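Side-chain contacts in aminotransferase (Bacillus subtilis, PDB 6L1O), which probably transfers amino groups with the help of pyridoxal 5'-phosphate, as part of the pathway that makes the dipeptide antibiotic bacilysin: residues 145-150 with 175-180; 169-174 with 190-195. All blocks are in the same frame, centred on the assembly; numbering follows the deposited sequence.

Contact 1: 145-150 with 175-180. With PLP (pyridoxal-5'-phosphate), chain E.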
# COMPACT_ATOMS: atom_id res chain seq x y z
N MET B 145 2.13 28.22 2.33
CA MET B 145 1.12 29.15 1.88
C MET B 145 0.18 29.42 3.04
O MET B 145 -0.58 28.55 3.42
CB MET B 145 0.35 28.64 0.68
CG MET B 145 1.17 28.16 -0.50
SD MET B 145 0.06 27.65 -1.84
CE MET B 145 -0.58 26.13 -1.12
N PRO B 146 0.25 30.62 3.65
CA PRO B 146 -0.56 30.85 4.85
C PRO B 146 -2.05 31.02 4.54
O PRO B 146 -2.45 31.67 3.55
CB PRO B 146 0.06 32.12 5.43
CG PRO B 146 0.67 32.81 4.31
CD PRO B 146 1.20 31.74 3.40
N LEU B 147 -2.88 30.37 5.32
CA LEU B 147 -4.34 30.51 5.17
C LEU B 147 -4.83 31.37 6.33
O LEU B 147 -4.76 30.96 7.50
CB LEU B 147 -5.03 29.15 5.15
CG LEU B 147 -4.48 28.04 4.26
CD1 LEU B 147 -5.34 26.78 4.33
CD2 LEU B 147 -4.28 28.50 2.83
N TYR B 148 -5.29 32.58 6.02
CA TYR B 148 -5.79 33.46 7.04
C TYR B 148 -7.32 33.54 6.99
O TYR B 148 -7.91 33.54 5.88
CB TYR B 148 -5.18 34.87 6.86
CG TYR B 148 -3.69 34.89 6.99
CD1 TYR B 148 -3.08 34.55 8.19
CD2 TYR B 148 -2.90 35.28 5.94
CE1 TYR B 148 -1.69 34.58 8.33
CE2 TYR B 148 -1.51 35.33 6.06
CZ TYR B 148 -0.92 34.99 7.26
OH TYR B 148 0.44 34.99 7.38
N GLU B 149 -7.93 33.67 8.16
CA GLU B 149 -9.40 33.79 8.26
C GLU B 149 -9.94 34.96 7.41
O GLU B 149 -10.99 34.86 6.78
CB GLU B 149 -9.82 34.00 9.69
CG GLU B 149 -11.34 34.17 9.86
CD GLU B 149 -11.80 34.01 11.29
OE1 GLU B 149 -10.94 34.11 12.20
OE2 GLU B 149 -13.01 33.79 11.52
N GLU B 150 -9.17 36.05 7.37
CA GLU B 150 -9.53 37.24 6.57
C GLU B 150 -9.68 36.91 5.09
O GLU B 150 -10.47 37.52 4.38
CB GLU B 150 -8.46 38.33 6.76
CG GLU B 150 -8.41 38.92 8.15
CD GLU B 150 -7.46 38.22 9.14
OE1 GLU B 150 -7.13 36.98 9.00
OE2 GLU B 150 -7.06 38.94 10.08
N TYR B 175 -9.93 21.46 0.01
CA TYR B 175 -11.27 22.07 0.28
C TYR B 175 -12.39 21.11 -0.07
O TYR B 175 -12.39 20.51 -1.13
CB TYR B 175 -11.45 23.45 -0.41
CG TYR B 175 -10.35 24.43 0.02
CD1 TYR B 175 -10.47 25.17 1.18
CD2 TYR B 175 -9.17 24.52 -0.69
CE1 TYR B 175 -9.47 25.99 1.58
CE2 TYR B 175 -8.15 25.34 -0.26
CZ TYR B 175 -8.29 26.06 0.87
OH TYR B 175 -7.26 26.87 1.31
N PRO B 176 -13.38 20.96 0.82
CA PRO B 176 -13.55 21.52 2.18
C PRO B 176 -12.41 21.19 3.05
O PRO B 176 -11.88 20.09 2.95
CB PRO B 176 -14.88 20.88 2.67
CG PRO B 176 -15.57 20.52 1.43
CD PRO B 176 -14.48 20.03 0.52
N ASN B 177 -11.97 22.14 3.89
CA ASN B 177 -10.63 22.12 4.51
C ASN B 177 -10.53 21.52 5.91
O ASN B 177 -11.33 21.78 6.79
CB ASN B 177 -10.11 23.55 4.55
CG ASN B 177 -8.73 23.68 5.12
OD1 ASN B 177 -8.56 24.00 6.29
ND2 ASN B 177 -7.75 23.38 4.34
N ASN B 178 -9.51 20.71 6.10
CA ASN B 178 -9.08 20.18 7.37
C ASN B 178 -7.84 20.99 7.73
O ASN B 178 -6.86 20.90 7.06
CB ASN B 178 -8.74 18.70 7.23
CG ASN B 178 -8.22 18.07 8.50
OD1 ASN B 178 -8.11 18.71 9.55
ND2 ASN B 178 -7.85 16.79 8.41
N PRO B 179 -7.89 21.78 8.81
CA PRO B 179 -8.84 21.74 9.90
C PRO B 179 -9.86 22.87 9.97
O PRO B 179 -10.57 22.89 10.94
CB PRO B 179 -7.90 21.84 11.09
CG PRO B 179 -6.97 22.91 10.64
CD PRO B 179 -6.71 22.61 9.19
N THR B 180 -9.92 23.79 8.99
CA THR B 180 -10.60 25.03 9.23
C THR B 180 -12.09 24.96 8.95
O THR B 180 -12.80 25.77 9.46
CB THR B 180 -10.05 26.22 8.43
OG1 THR B 180 -10.19 26.00 7.02
CG2 THR B 180 -8.62 26.54 8.81
N1 PLP E . -6.95 14.22 3.43
C2 PLP E . -7.38 14.83 4.54
C2A PLP E . -7.13 16.29 4.78
C3 PLP E . -7.99 14.06 5.60
O3 PLP E . -8.40 14.59 6.76
C4 PLP E . -8.21 12.69 5.33
C4A PLP E . -8.50 11.88 6.57
C5 PLP E . -7.73 12.10 4.09
C6 PLP E . -7.13 12.93 3.15
C5A PLP E . -7.99 10.67 3.71
O4P PLP E . -7.41 9.72 4.49
P PLP E . -7.44 8.15 4.01
O1P PLP E . -6.02 7.73 4.04
O2P PLP E . -8.15 8.00 2.68
O3P PLP E . -8.26 7.47 5.08
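The two methyls of L147 reach the phenol oxygen of Y175 from nearly equal distances, CD1 at 3.6 Å and CD2 at 3.7 Å from OH, the two side chains approaching from opposite directions. CD2 lies almost straight ahead of the phenol C-O bond and CD1 off to one side of it; the contact is with the oxygen and not with the ring. That oxygen is not left to hydrocarbon alone, for Y175 OH is also hydrogen-bonded to the backbone O of Y153. CD1 of L147 has a second, slacker neighbour in N177, whose amide nitrogen ND2 lies 4.2 Å away and is itself tied to the backbone O of N174.

Being buried, this patch contrasts with what follows L147, where the chain turns outward and Y148, E149 and E150 are exposed. The loop 175-180 follows strand 168-174 of the large sheet of this fold-type I, PLP-dependent aminotransferase, and cis peptide bonds precede both P176 and P179. Its turn is held by an Asx motif, in which N177 OD1 accepts from T180 N at 3.0 Å; the same N177 OD1 also accepts from T180 OG1 at 2.7 Å. Two bonds thus grip one oxygen, the backbone donor tilted 18° from the carbonyl plane and the hydroxyl above it.

N178 extends to the cofactor because chi1 (178°) swings its amide away from the backbone N, and its ND2 donates to O3 of the pyridoxal phosphate at 2.8 Å. OD1 is hydrogen-bonded to NH1 of R367, so the amide is held at both ends and its rotation is fixed.

Contact 2: 169-174 with 190-195. With PLP (pyridoxal-5'-phosphate), chain E.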
# COMPACT_ATOMS: atom_id res chain seq x y z
N LYS B 169 7.53 22.65 -7.63
CA LYS B 169 7.01 21.65 -8.59
C LYS B 169 5.68 21.02 -8.23
O LYS B 169 5.04 20.41 -9.07
CB LYS B 169 8.04 20.60 -8.82
CG LYS B 169 9.34 21.11 -9.42
CD LYS B 169 9.17 21.88 -10.75
CE LYS B 169 8.64 20.98 -11.89
NZ LYS B 169 7.74 21.72 -12.85
N LEU B 170 5.22 21.25 -7.01
CA LEU B 170 3.98 20.67 -6.54
C LEU B 170 3.34 21.56 -5.51
O LEU B 170 4.01 22.12 -4.66
CB LEU B 170 4.23 19.31 -5.96
CG LEU B 170 2.95 18.52 -5.57
CD1 LEU B 170 2.87 17.17 -6.24
CD2 LEU B 170 2.88 18.38 -4.10
N MET B 171 2.02 21.67 -5.59
CA MET B 171 1.24 22.33 -4.61
C MET B 171 0.09 21.43 -4.11
O MET B 171 -0.58 20.83 -4.89
CB MET B 171 0.63 23.59 -5.25
CG MET B 171 -0.35 24.32 -4.29
SD MET B 171 -1.01 25.86 -4.95
CE MET B 171 -2.02 25.39 -6.26
N PHE B 172 -0.16 21.47 -2.81
CA PHE B 172 -1.37 20.88 -2.19
C PHE B 172 -2.44 21.90 -1.87
O PHE B 172 -2.15 22.97 -1.30
CB PHE B 172 -1.00 20.16 -0.88
CG PHE B 172 -0.25 18.88 -1.09
CD1 PHE B 172 -0.84 17.83 -1.77
CD2 PHE B 172 1.01 18.72 -0.56
CE1 PHE B 172 -0.15 16.62 -1.98
CE2 PHE B 172 1.70 17.52 -0.72
CZ PHE B 172 1.11 16.48 -1.41
N LEU B 173 -3.69 21.58 -2.18
CA LEU B 173 -4.80 22.31 -1.69
C LEU B 173 -5.85 21.31 -1.14
O LEU B 173 -5.92 20.20 -1.61
CB LEU B 173 -5.41 23.15 -2.83
CG LEU B 173 -4.50 24.19 -3.50
CD1 LEU B 173 -5.18 24.69 -4.77
CD2 LEU B 173 -4.21 25.30 -2.54
N ASN B 174 -6.66 21.73 -0.19
CA ASN B 174 -7.61 20.88 0.47
C ASN B 174 -8.90 21.61 0.82
O ASN B 174 -8.95 22.29 1.84
CB ASN B 174 -6.94 20.31 1.72
CG ASN B 174 -7.85 19.53 2.60
OD1 ASN B 174 -7.82 19.67 3.80
ND2 ASN B 174 -8.68 18.69 2.01
N ALA B 190 -10.19 27.88 -10.58
CA ALA B 190 -9.75 28.35 -11.89
C ALA B 190 -8.49 29.18 -11.75
O ALA B 190 -7.58 29.06 -12.55
CB ALA B 190 -10.86 29.17 -12.56
N LYS B 191 -8.46 29.99 -10.71
CA LYS B 191 -7.35 30.84 -10.38
C LYS B 191 -6.11 30.03 -10.02
O LYS B 191 -5.03 30.26 -10.53
CB LYS B 191 -7.79 31.70 -9.19
CG LYS B 191 -7.07 32.99 -8.99
CD LYS B 191 -7.92 33.88 -8.09
CE LYS B 191 -7.18 35.10 -7.57
NZ LYS B 191 -8.15 35.98 -6.83
N ALA B 192 -6.30 29.06 -9.13
CA ALA B 192 -5.27 28.11 -8.76
C ALA B 192 -4.67 27.41 -9.99
O ALA B 192 -3.48 27.26 -10.07
CB ALA B 192 -5.83 27.08 -7.78
N ALA B 193 -5.53 26.97 -10.91
CA ALA B 193 -5.09 26.23 -12.05
C ALA B 193 -4.32 27.15 -13.03
O ALA B 193 -3.33 26.73 -13.65
CB ALA B 193 -6.25 25.56 -12.75
N ALA B 194 -4.80 28.37 -13.16
CA ALA B 194 -4.12 29.40 -13.94
C ALA B 194 -2.73 29.70 -13.40
O ALA B 194 -1.76 29.73 -14.15
CB ALA B 194 -4.95 30.69 -13.98
N PHE B 195 -2.63 29.85 -12.08
CA PHE B 195 -1.36 30.07 -11.43
C PHE B 195 -0.35 28.91 -11.61
O PHE B 195 0.83 29.10 -11.86
CB PHE B 195 -1.59 30.34 -9.94
CG PHE B 195 -0.38 30.78 -9.20
CD1 PHE B 195 0.01 32.13 -9.24
CD2 PHE B 195 0.40 29.85 -8.47
CE1 PHE B 195 1.13 32.55 -8.52
CE2 PHE B 195 1.53 30.26 -7.78
CZ PHE B 195 1.90 31.62 -7.82
N1 PLP E . -6.95 14.22 3.43
C2 PLP E . -7.38 14.83 4.54
C2A PLP E . -7.13 16.29 4.78
C3 PLP E . -7.99 14.06 5.60
O3 PLP E . -8.40 14.59 6.76
C4 PLP E . -8.21 12.69 5.33
C4A PLP E . -8.50 11.88 6.57
C5 PLP E . -7.73 12.10 4.09
C6 PLP E . -7.13 12.93 3.15
C5A PLP E . -7.99 10.67 3.71
O4P PLP E . -7.41 9.72 4.49
P PLP E . -7.44 8.15 4.01
O1P PLP E . -6.02 7.73 4.04
O2P PLP E . -8.15 8.00 2.68
O3P PLP E . -8.26 7.47 5.08
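Strand 169-174 and helix 190-195 come closest at L173 and A192, whose CA atoms are 9.2 Å apart, a spacing bridged entirely by side chains. The two belong to a beta-alpha-beta unit in which strand 168-174 leads through helix 186-199 to the parallel strand 202-206, within the mixed sheet that carries the cofactor site.

A192 faces the strand with its single methyl. Against it lies CD1 of L173, 3.9 Å from A192 CB. M171, two residues earlier on the same side of the strand, reaches the same methyl more loosely, with its CE 4.4 Å from A192 CB. Its chain runs out extended through CG and SD before chi3 (68°) bends the terminal methyl aside. No hydrogen bond crosses this apolar contact. F157, from the loop between strands 141-146 and 168-174, touches both M171 and A192, while L203 of the neighbouring strand packs on M171 and L173.

L170 and F172 belong to the opposite side of the sheet, where helix 103-114 covers them. There L170 CD2 lies 3.6 Å above one face of the F172 ring, offset toward its rim, and the ring also stacks with Y131. At the end of the strand N174 turns to the cofactor: its ND2 donates to the backbone O of D206 and its OD1 accepts from N178 N, and that same OD1 lies 3.6 Å from the ring methyl C2A of the pyridoxal phosphate.

Strands 141-146 and 168-174 follow each other in the chain, and contacts 1 and 2, with centres 14 Å apart, meet through M145. Its terminal methyl is the meeting point: CE lies 3.5 Å from F172 O, 3.7 Å from M171 CG and 4.0 Å from L173 CD2. Contact 2 packs the strand against its helix, and contact 1 uses the loop that continues from that strand. Both therefore reach the cofactor through adjoining stretches of chain, N174 beside the C2A methyl and N178 at the neighbouring O3. S236, S238, G103, Y209 and R247, with Y66 of the second subunit, also hydrogen-bond to it.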